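Local coordinates for protein mandelate racemase/muconate lactonizing enzyme (Jannaschia sp., PDB 4J3Z) that probably catalyses an isomerase-type reaction of the mandelate racemase/muconate lactonizing group of the enolase superfamily, its substrate being unassigned, at residues L183-R197 and I220-L232. Numbering follows the deposited sequence.
Sequences LSDIDLSARFCAAIR and IRLAKAIEPYDPL
One face of the Y229 ring lies against the backbone of helix 183-197, with A194 N 3.8 Å above its plane and the C193 carbonyl carbon beside it, both offset toward the rim. CG of R197 sits near the ring plane at the edge. The R197 guanidinium turns its own edge to two carbonyls, with D230 O in its plane and NH2 of R197 2.7 Å from Y229 O. The guanidinium of R221 carries I186 CD1 over one face and has CD2 of L183 at its edge; its charge is paired with D205 and D230 of a second subunit, so this end of the contact adjoins a subunit interface. CG of Y229 lies beside its backbone N, anti to the carbonyl carbon (chi1 -44°), which carries the ring toward helix 183-197. There C193 CB reaches Y229 CD2 at 3.4 Å, while A194 CB meets CE1 of Y229 at 3.6 Å. Without this ring, as with an alanine here, a gap is likely to open beside C193 and A194. Between the Y229 ring and R221 the packing is mostly aliphatic: I186 CG2 meets A225 CB at 3.4 Å, and L222 CD1 lies against S189, whose OG donates to D185 O. Farther along, I226 CG2 touches C193 SG at 3.8 Å. The helix axes cross at -30°, 9.0 Å apart. Strand 205-209 joins the two helices in sequence, and S189 and I226 both touch its F208, as expected for neighbouring outer helices of the enolase-type beta/alpha barrel.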
ATOM      1  N   LEU D 183      27.076 -11.733  19.287  1.00 28.57           N
ATOM      2  CA  LEU D 183      26.937 -10.962  20.519  1.00 27.75           C
ATOM      3  C   LEU D 183      28.186 -10.134  20.847  1.00 28.28           C
ATOM      4  O   LEU D 183      28.076  -9.036  21.388  1.00 29.46           O
ATOM      5  CB  LEU D 183      26.554 -11.863  21.694  1.00 27.69           C
ATOM      6  CG  LEU D 183      25.070 -12.228  21.809  1.00 27.09           C
ATOM      7  CD1 LEU D 183      24.872 -13.273  22.884  1.00 26.96           C
ATOM      8  CD2 LEU D 183      24.201 -11.008  22.091  1.00 26.43           C
ATOM      9  N   SER D 184      29.364 -10.639  20.478  1.00 28.48           N
ATOM     10  CA  SER D 184      30.630  -9.947  20.736  1.00 28.64           C
ATOM     11  C   SER D 184      30.836  -8.750  19.813  1.00 28.53           C
ATOM     12  O   SER D 184      31.494  -7.775  20.201  1.00 27.22           O
ATOM     13  CB  SER D 184      31.807 -10.914  20.598  1.00 28.32           C
ATOM     14  OG  SER D 184      31.949 -11.316  19.242  1.00 28.09           O
ATOM     15  N   ASP D 185      30.292  -8.851  18.593  1.00 29.30           N
ATOM     16  CA  ASP D 185      30.345  -7.780  17.586  1.00 29.15           C
ATOM     17  C   ASP D 185      29.458  -6.615  17.995  1.00 26.98           C
ATOM     18  O   ASP D 185      29.769  -5.463  17.714  1.00 27.44           O
ATOM     19  CB  ASP D 185      29.869  -8.273  16.211  1.00 31.49           C
ATOM     20  CG  ASP D 185      30.834  -9.260  15.544  1.00 34.23           C
ATOM     21  OD1 ASP D 185      32.066  -9.183  15.765  1.00 32.56           O
ATOM     22  OD2 ASP D 185      30.338 -10.106  14.758  1.00 35.97           O
ATOM     23  N   ILE D 186      28.343  -6.931  18.643  1.00 25.88           N
ATOM     24  CA  ILE D 186      27.370  -5.936  19.100  1.00 24.63           C
ATOM     25  C   ILE D 186      27.974  -5.267  20.328  1.00 25.33           C
ATOM     26  O   ILE D 186      28.096  -4.032  20.408  1.00 26.44           O
ATOM     27  CB  ILE D 186      26.020  -6.616  19.426  1.00 24.70           C
ATOM     28  CG1 ILE D 186      25.459  -7.313  18.181  1.00 24.98           C
ATOM     29  CG2 ILE D 186      25.012  -5.618  19.977  1.00 24.82           C
ATOM     30  CD1 ILE D 186      24.463  -8.423  18.460  1.00 25.03           C
ATOM     31  N   ASP D 187      28.369  -6.100  21.281  1.00 24.30           N
ATOM     32  CA  ASP D 187      29.149  -5.658  22.424  1.00 24.59           C
ATOM     33  C   ASP D 187      30.249  -4.649  22.043  1.00 23.75           C
ATOM     34  O   ASP D 187      30.220  -3.505  22.496  1.00 24.56           O
ATOM     35  CB  ASP D 187      29.746  -6.885  23.121  1.00 24.46           C
ATOM     36  CG  ASP D 187      30.498  -6.528  24.349  1.00 24.42           C
ATOM     37  OD1 ASP D 187      29.917  -5.842  25.219  1.00 25.01           O
ATOM     38  OD2 ASP D 187      31.676  -6.923  24.434  1.00 24.53           O
ATOM     39  N   LEU D 188      31.195  -5.071  21.206  1.00 23.09           N
ATOM     40  CA  LEU D 188      32.288  -4.196  20.726  1.00 24.12           C
ATOM     41  C   LEU D 188      31.816  -2.899  20.042  1.00 23.70           C
ATOM     42  O   LEU D 188      32.473  -1.869  20.171  1.00 23.81           O
ATOM     43  CB  LEU D 188      33.236  -4.966  19.791  1.00 24.40           C
ATOM     44  CG  LEU D 188      34.574  -4.337  19.400  1.00 24.80           C
ATOM     45  CD1 LEU D 188      35.485  -4.147  20.615  1.00 25.76           C
ATOM     46  CD2 LEU D 188      35.279  -5.165  18.337  1.00 24.65           C
ATOM     47  N   SER D 189      30.692  -2.963  19.322  1.00 23.60           N
ATOM     48  CA  SER D 189      30.052  -1.780  18.715  1.00 23.67           C
ATOM     49  C   SER D 189      29.573  -0.748  19.736  1.00 23.67           C
ATOM     50  O   SER D 189      29.822   0.450  19.578  1.00 23.45           O
ATOM     51  CB  SER D 189      28.866  -2.195  17.833  1.00 24.14           C
ATOM     52  OG  SER D 189      29.240  -3.164  16.870  1.00 23.78           O
ATOM     53  N   ALA D 190      28.866  -1.214  20.766  1.00 24.63           N
ATOM     54  CA  ALA D 190      28.410  -0.339  21.862  1.00 25.02           C
ATOM     55  C   ALA D 190      29.576   0.216  22.695  1.00 25.78           C
ATOM     56  O   ALA D 190      29.657   1.428  22.928  1.00 26.52           O
ATOM     57  CB  ALA D 190      27.403  -1.066  22.748  1.00 24.58           C
ATOM     58  N   ARG D 191      30.483  -0.656  23.128  1.00 26.17           N
ATOM     59  CA  ARG D 191      31.685  -0.217  23.863  1.00 26.41           C
ATOM     60  C   ARG D 191      32.444   0.856  23.089  1.00 26.51           C
ATOM     61  O   ARG D 191      32.853   1.870  23.664  1.00 26.72           O
ATOM     62  CB  ARG D 191      32.612  -1.399  24.170  1.00 26.85           C
ATOM     63  CG  ARG D 191      32.250  -2.176  25.430  1.00 27.88           C
ATOM     64  CD  ARG D 191      33.129  -3.422  25.605  1.00 29.34           C
ATOM     65  NE  ARG D 191      34.560  -3.153  25.402  1.00 29.02           N
ATOM     66  CZ  ARG D 191      35.479  -4.087  25.142  1.00 29.42           C
ATOM     67  NH1 ARG D 191      35.140  -5.374  25.057  1.00 28.70           N
ATOM     68  NH2 ARG D 191      36.749  -3.736  24.960  1.00 28.98           N
ATOM     69  N   PHE D 192      32.602   0.639  21.780  1.00 26.99           N
ATOM     70  CA  PHE D 192      33.187   1.635  20.875  1.00 26.22           C
ATOM     71  C   PHE D 192      32.428   2.953  20.865  1.00 27.79           C
ATOM     72  O   PHE D 192      33.041   4.017  20.987  1.00 29.34           O
ATOM     73  CB  PHE D 192      33.281   1.090  19.458  1.00 25.85           C
ATOM     74  CG  PHE D 192      34.661   0.635  19.067  1.00 25.45           C
ATOM     75  CD1 PHE D 192      35.237  -0.491  19.655  1.00 25.90           C
ATOM     76  CD2 PHE D 192      35.375   1.320  18.096  1.00 24.25           C
ATOM     77  CE1 PHE D 192      36.502  -0.913  19.285  1.00 25.56           C
ATOM     78  CE2 PHE D 192      36.633   0.896  17.718  1.00 24.47           C
ATOM     79  CZ  PHE D 192      37.201  -0.218  18.316  1.00 25.08           C
ATOM     80  N   CYS D 193      31.104   2.889  20.724  1.00 27.74           N
ATOM     81  CA  CYS D 193      30.266   4.103  20.739  1.00 27.64           C
ATOM     82  C   CYS D 193      30.293   4.838  22.083  1.00 28.46           C
ATOM     83  O   CYS D 193      30.322   6.068  22.112  1.00 30.23           O
ATOM     84  CB  CYS D 193      28.811   3.780  20.368  1.00 26.04           C
ATOM     85  SG  CYS D 193      28.474   3.531  18.615  1.00 24.96           S
ATOM     86  N   ALA D 194      30.257   4.091  23.185  1.00 27.89           N
ATOM     87  CA  ALA D 194      30.291   4.691  24.537  1.00 28.59           C
ATOM     88  C   ALA D 194      31.572   5.471  24.813  1.00 30.12           C
ATOM     89  O   ALA D 194      31.513   6.602  25.302  1.00 31.78           O
ATOM     90  CB  ALA D 194      30.080   3.631  25.616  1.00 27.09           C
ATOM     91  N   ALA D 195      32.718   4.867  24.491  1.00 29.90           N
ATOM     92  CA  ALA D 195      34.029   5.463  24.768  1.00 29.98           C
ATOM     93  C   ALA D 195      34.280   6.697  23.920  1.00 29.91           C
ATOM     94  O   ALA D 195      34.811   7.701  24.411  1.00 29.99           O
ATOM     95  CB  ALA D 195      35.145   4.439  24.568  1.00 29.27           C
ATOM     96  N   ILE D 196      33.895   6.624  22.649  1.00 29.90           N
ATOM     97  CA  ILE D 196      34.056   7.755  21.733  1.00 28.86           C
ATOM     98  C   ILE D 196      33.100   8.870  22.143  1.00 28.07           C
ATOM     99  O   ILE D 196      33.477  10.042  22.143  1.00 28.06           O
ATOM    100  CB  ILE D 196      33.861   7.342  20.257  1.00 28.65           C
ATOM    101  CG1 ILE D 196      34.913   6.307  19.847  1.00 28.50           C
ATOM    102  CG2 ILE D 196      33.961   8.554  19.340  1.00 28.61           C
ATOM    103  CD1 ILE D 196      34.587   5.532  18.583  1.00 27.99           C
ATOM    104  N   ARG D 197      31.884   8.489  22.535  1.00 27.91           N
ATOM    105  CA  ARG D 197      30.864   9.439  22.998  1.00 28.78           C
ATOM    106  C   ARG D 197      31.368  10.262  24.182  1.00 29.48           C
ATOM    107  O   ARG D 197      31.226  11.493  24.185  1.00 31.31           O
ATOM    108  CB  ARG D 197      29.574   8.704  23.393  1.00 29.06           C
ATOM    109  CG  ARG D 197      28.273   9.262  22.831  1.00 28.68           C
ATOM    110  CD  ARG D 197      28.106  10.771  22.962  1.00 29.62           C
ATOM    111  NE  ARG D 197      28.643  11.518  21.815  1.00 29.03           N
ATOM    112  CZ  ARG D 197      28.099  11.538  20.596  1.00 27.86           C
ATOM    113  NH1 ARG D 197      28.665  12.255  19.625  1.00 25.74           N
ATOM    114  NH2 ARG D 197      26.992  10.847  20.340  1.00 27.38           N
ATOM    115  N   ILE D 220      19.190  -4.659  12.700  1.00 23.60           N
ATOM    116  CA  ILE D 220      18.271  -4.057  13.656  1.00 24.55           C
ATOM    117  C   ILE D 220      18.652  -4.313  15.124  1.00 25.35           C
ATOM    118  O   ILE D 220      18.615  -3.394  15.943  1.00 25.96           O
ATOM    119  CB  ILE D 220      16.832  -4.519  13.385  1.00 24.55           C
ATOM    120  CG1 ILE D 220      16.436  -4.129  11.949  1.00 23.88           C
ATOM    121  CG2 ILE D 220      15.886  -3.957  14.453  1.00 23.76           C
ATOM    122  CD1 ILE D 220      15.292  -4.939  11.365  1.00 23.70           C
ATOM    123  N   ARG D 221      19.013  -5.552  15.451  1.00 25.29           N
ATOM    124  CA  ARG D 221      19.606  -5.862  16.753  1.00 25.01           C
ATOM    125  C   ARG D 221      20.802  -4.961  17.056  1.00 26.34           C
ATOM    126  O   ARG D 221      20.948  -4.496  18.178  1.00 27.11           O
ATOM    127  CB  ARG D 221      20.061  -7.320  16.816  1.00 23.97           C
ATOM    128  CG  ARG D 221      18.934  -8.337  16.931  1.00 23.08           C
ATOM    129  CD  ARG D 221      19.496  -9.743  16.815  1.00 22.36           C
ATOM    130  NE  ARG D 221      20.336 -10.098  17.963  1.00 21.98           N
ATOM    131  CZ  ARG D 221      21.284 -11.029  17.942  1.00 21.88           C
ATOM    132  NH1 ARG D 221      21.539 -11.703  16.822  1.00 22.71           N
ATOM    133  NH2 ARG D 221      21.984 -11.286  19.037  1.00 21.22           N
ATOM    134  N   LEU D 222      21.646  -4.712  16.052  1.00 26.65           N
ATOM    135  CA  LEU D 222      22.858  -3.907  16.238  1.00 26.57           C
ATOM    136  C   LEU D 222      22.501  -2.441  16.437  1.00 27.82           C
ATOM    137  O   LEU D 222      23.016  -1.778  17.353  1.00 28.86           O
ATOM    138  CB  LEU D 222      23.803  -4.084  15.043  1.00 26.19           C
ATOM    139  CG  LEU D 222      25.193  -3.439  15.050  1.00 25.50           C
ATOM    140  CD1 LEU D 222      25.973  -3.802  16.300  1.00 24.43           C
ATOM    141  CD2 LEU D 222      25.945  -3.882  13.801  1.00 25.24           C
ATOM    142  N   ALA D 223      21.597  -1.949  15.588  1.00 26.91           N
ATOM    143  CA  ALA D 223      21.095  -0.580  15.666  1.00 26.08           C
ATOM    144  C   ALA D 223      20.497  -0.276  17.040  1.00 26.89           C
ATOM    145  O   ALA D 223      20.559   0.860  17.518  1.00 28.49           O
ATOM    146  CB  ALA D 223      20.068  -0.344  14.573  1.00 25.60           C
ATOM    147  N   LYS D 224      19.942  -1.292  17.650  1.00 26.27           N
ATOM    148  CA  LYS D 224      19.398  -1.251  18.981  1.00 26.00           C
ATOM    149  C   LYS D 224      20.408  -1.061  20.097  1.00 26.62           C
ATOM    150  O   LYS D 224      20.109  -0.452  21.093  1.00 26.27           O
ATOM    151  CB  LYS D 224      18.432  -2.415  19.249  1.00 25.25           C
ATOM    152  CG  LYS D 224      17.005  -2.192  18.792  1.00 25.79           C
ATOM    153  CD  LYS D 224      16.587  -0.760  18.996  1.00 25.76           C
ATOM    154  CE  LYS D 224      15.672  -0.235  17.931  1.00 25.01           C
ATOM    155  NZ  LYS D 224      14.751   0.817  18.379  1.00 23.74           N
ATOM    156  N   ALA D 225      21.600  -1.608  19.905  1.00 26.53           N
ATOM    157  CA  ALA D 225      22.677  -1.492  20.908  1.00 25.50           C
ATOM    158  C   ALA D 225      23.366  -0.143  20.842  1.00 26.23           C
ATOM    159  O   ALA D 225      23.813   0.386  21.864  1.00 28.86           O
ATOM    160  CB  ALA D 225      23.700  -2.599  20.746  1.00 24.26           C
ATOM    161  N   ILE D 226      23.455   0.419  19.643  1.00 24.89           N
ATOM    162  CA  ILE D 226      24.165   1.681  19.456  1.00 24.19           C
ATOM    163  C   ILE D 226      23.289   2.937  19.483  1.00 24.32           C
ATOM    164  O   ILE D 226      23.810   4.047  19.527  1.00 24.86           O
ATOM    165  CB  ILE D 226      25.035   1.662  18.187  1.00 23.94           C
ATOM    166  CG1 ILE D 226      24.158   1.457  16.938  1.00 23.98           C
ATOM    167  CG2 ILE D 226      26.130   0.605  18.332  1.00 23.58           C
ATOM    168  CD1 ILE D 226      24.909   1.502  15.621  1.00 23.77           C
ATOM    169  N   GLU D 227      21.968   2.771  19.487  1.00 24.78           N
ATOM    170  CA  GLU D 227      21.070   3.927  19.556  1.00 24.65           C
ATOM    171  C   GLU D 227      21.330   4.883  20.719  1.00 24.67           C
ATOM    172  O   GLU D 227      21.410   6.101  20.490  1.00 24.44           O
ATOM    173  CB  GLU D 227      19.612   3.499  19.572  1.00 24.50           C
ATOM    174  CG  GLU D 227      18.928   3.601  18.228  1.00 24.08           C
ATOM    175  CD  GLU D 227      17.591   2.912  18.244  1.00 24.07           C
ATOM    176  OE1 GLU D 227      17.131   2.576  19.355  1.00 24.21           O
ATOM    177  OE2 GLU D 227      17.012   2.703  17.158  1.00 24.87           O
ATOM    178  N   PRO D 228      21.441   4.356  21.965  1.00 24.47           N
ATOM    179  CA  PRO D 228      21.693   5.257  23.095  1.00 24.44           C
ATOM    180  C   PRO D 228      22.860   6.235  22.884  1.00 24.85           C
ATOM    181  O   PRO D 228      22.922   7.266  23.558  1.00 25.14           O
ATOM    182  CB  PRO D 228      22.008   4.294  24.242  1.00 24.41           C
ATOM    183  CG  PRO D 228      21.217   3.071  23.918  1.00 24.64           C
ATOM    184  CD  PRO D 228      21.231   2.965  22.419  1.00 24.70           C
ATOM    185  N   TYR D 229      23.753   5.934  21.963  1.00 24.31           N
ATOM    186  CA  TYR D 229      24.866   6.788  21.695  1.00 24.29           C
ATOM    187  C   TYR D 229      24.668   7.784  20.593  1.00 24.05           C
ATOM    188  O   TYR D 229      25.536   8.541  20.308  1.00 24.29           O
ATOM    189  CB  TYR D 229      26.125   5.985  21.482  1.00 24.41           C
ATOM    190  CG  TYR D 229      26.245   4.920  22.473  1.00 24.32           C
ATOM    191  CD1 TYR D 229      26.623   5.200  23.754  1.00 24.81           C
ATOM    192  CD2 TYR D 229      25.905   3.632  22.164  1.00 24.04           C
ATOM    193  CE1 TYR D 229      26.688   4.220  24.692  1.00 24.84           C
ATOM    194  CE2 TYR D 229      25.974   2.657  23.094  1.00 24.16           C
ATOM    195  CZ  TYR D 229      26.367   2.963  24.349  1.00 24.82           C
ATOM    196  OH  TYR D 229      26.440   1.998  25.257  1.00 26.80           O
ATOM    197  N   ASP D 230      23.476   7.778  20.012  1.00 23.95           N
ATOM    198  CA  ASP D 230      23.080   8.719  18.966  1.00 24.32           C
ATOM    199  C   ASP D 230      24.001   8.870  17.770  1.00 23.97           C
ATOM    200  O   ASP D 230      24.470   9.963  17.477  1.00 23.78           O
ATOM    201  CB  ASP D 230      22.676  10.093  19.495  1.00 23.55           C
ATOM    202  CG  ASP D 230      22.073  10.962  18.406  1.00 24.64           C
ATOM    203  OD1 ASP D 230      21.255  10.449  17.632  1.00 25.19           O
ATOM    204  OD2 ASP D 230      22.424  12.143  18.297  1.00 24.81           O
ATOM    205  N   PRO D 231      24.293   7.771  17.096  1.00 23.74           N
ATOM    206  CA  PRO D 231      25.152   7.871  15.892  1.00 23.37           C
ATOM    207  C   PRO D 231      24.475   8.649  14.764  1.00 23.43           C
ATOM    208  O   PRO D 231      23.273   8.452  14.518  1.00 23.05           O
ATOM    209  CB  PRO D 231      25.334   6.415  15.465  1.00 22.97           C
ATOM    210  CG  PRO D 231      24.144   5.702  16.015  1.00 23.81           C
ATOM    211  CD  PRO D 231      23.747   6.414  17.284  1.00 23.59           C
ATOM    212  N   LEU D 232      25.232   9.518  14.087  1.00 23.19           N
ATOM    213  CA  LEU D 232      24.685  10.320  12.984  1.00 23.57           C
ATOM    214  C   LEU D 232      24.164   9.457  11.851  1.00 24.11           C
ATOM    215  O   LEU D 232      23.223   9.862  11.144  1.00 25.10           O
ATOM    216  CB  LEU D 232      25.713  11.312  12.432  1.00 24.00           C
ATOM    217  CG  LEU D 232      25.231  12.423  11.479  1.00 23.62           C
ATOM    218  CD1 LEU D 232      26.158  13.620  11.498  1.00 22.79           C
ATOM    219  CD2 LEU D 232      25.087  11.933  10.055  1.00 24.99           C
TER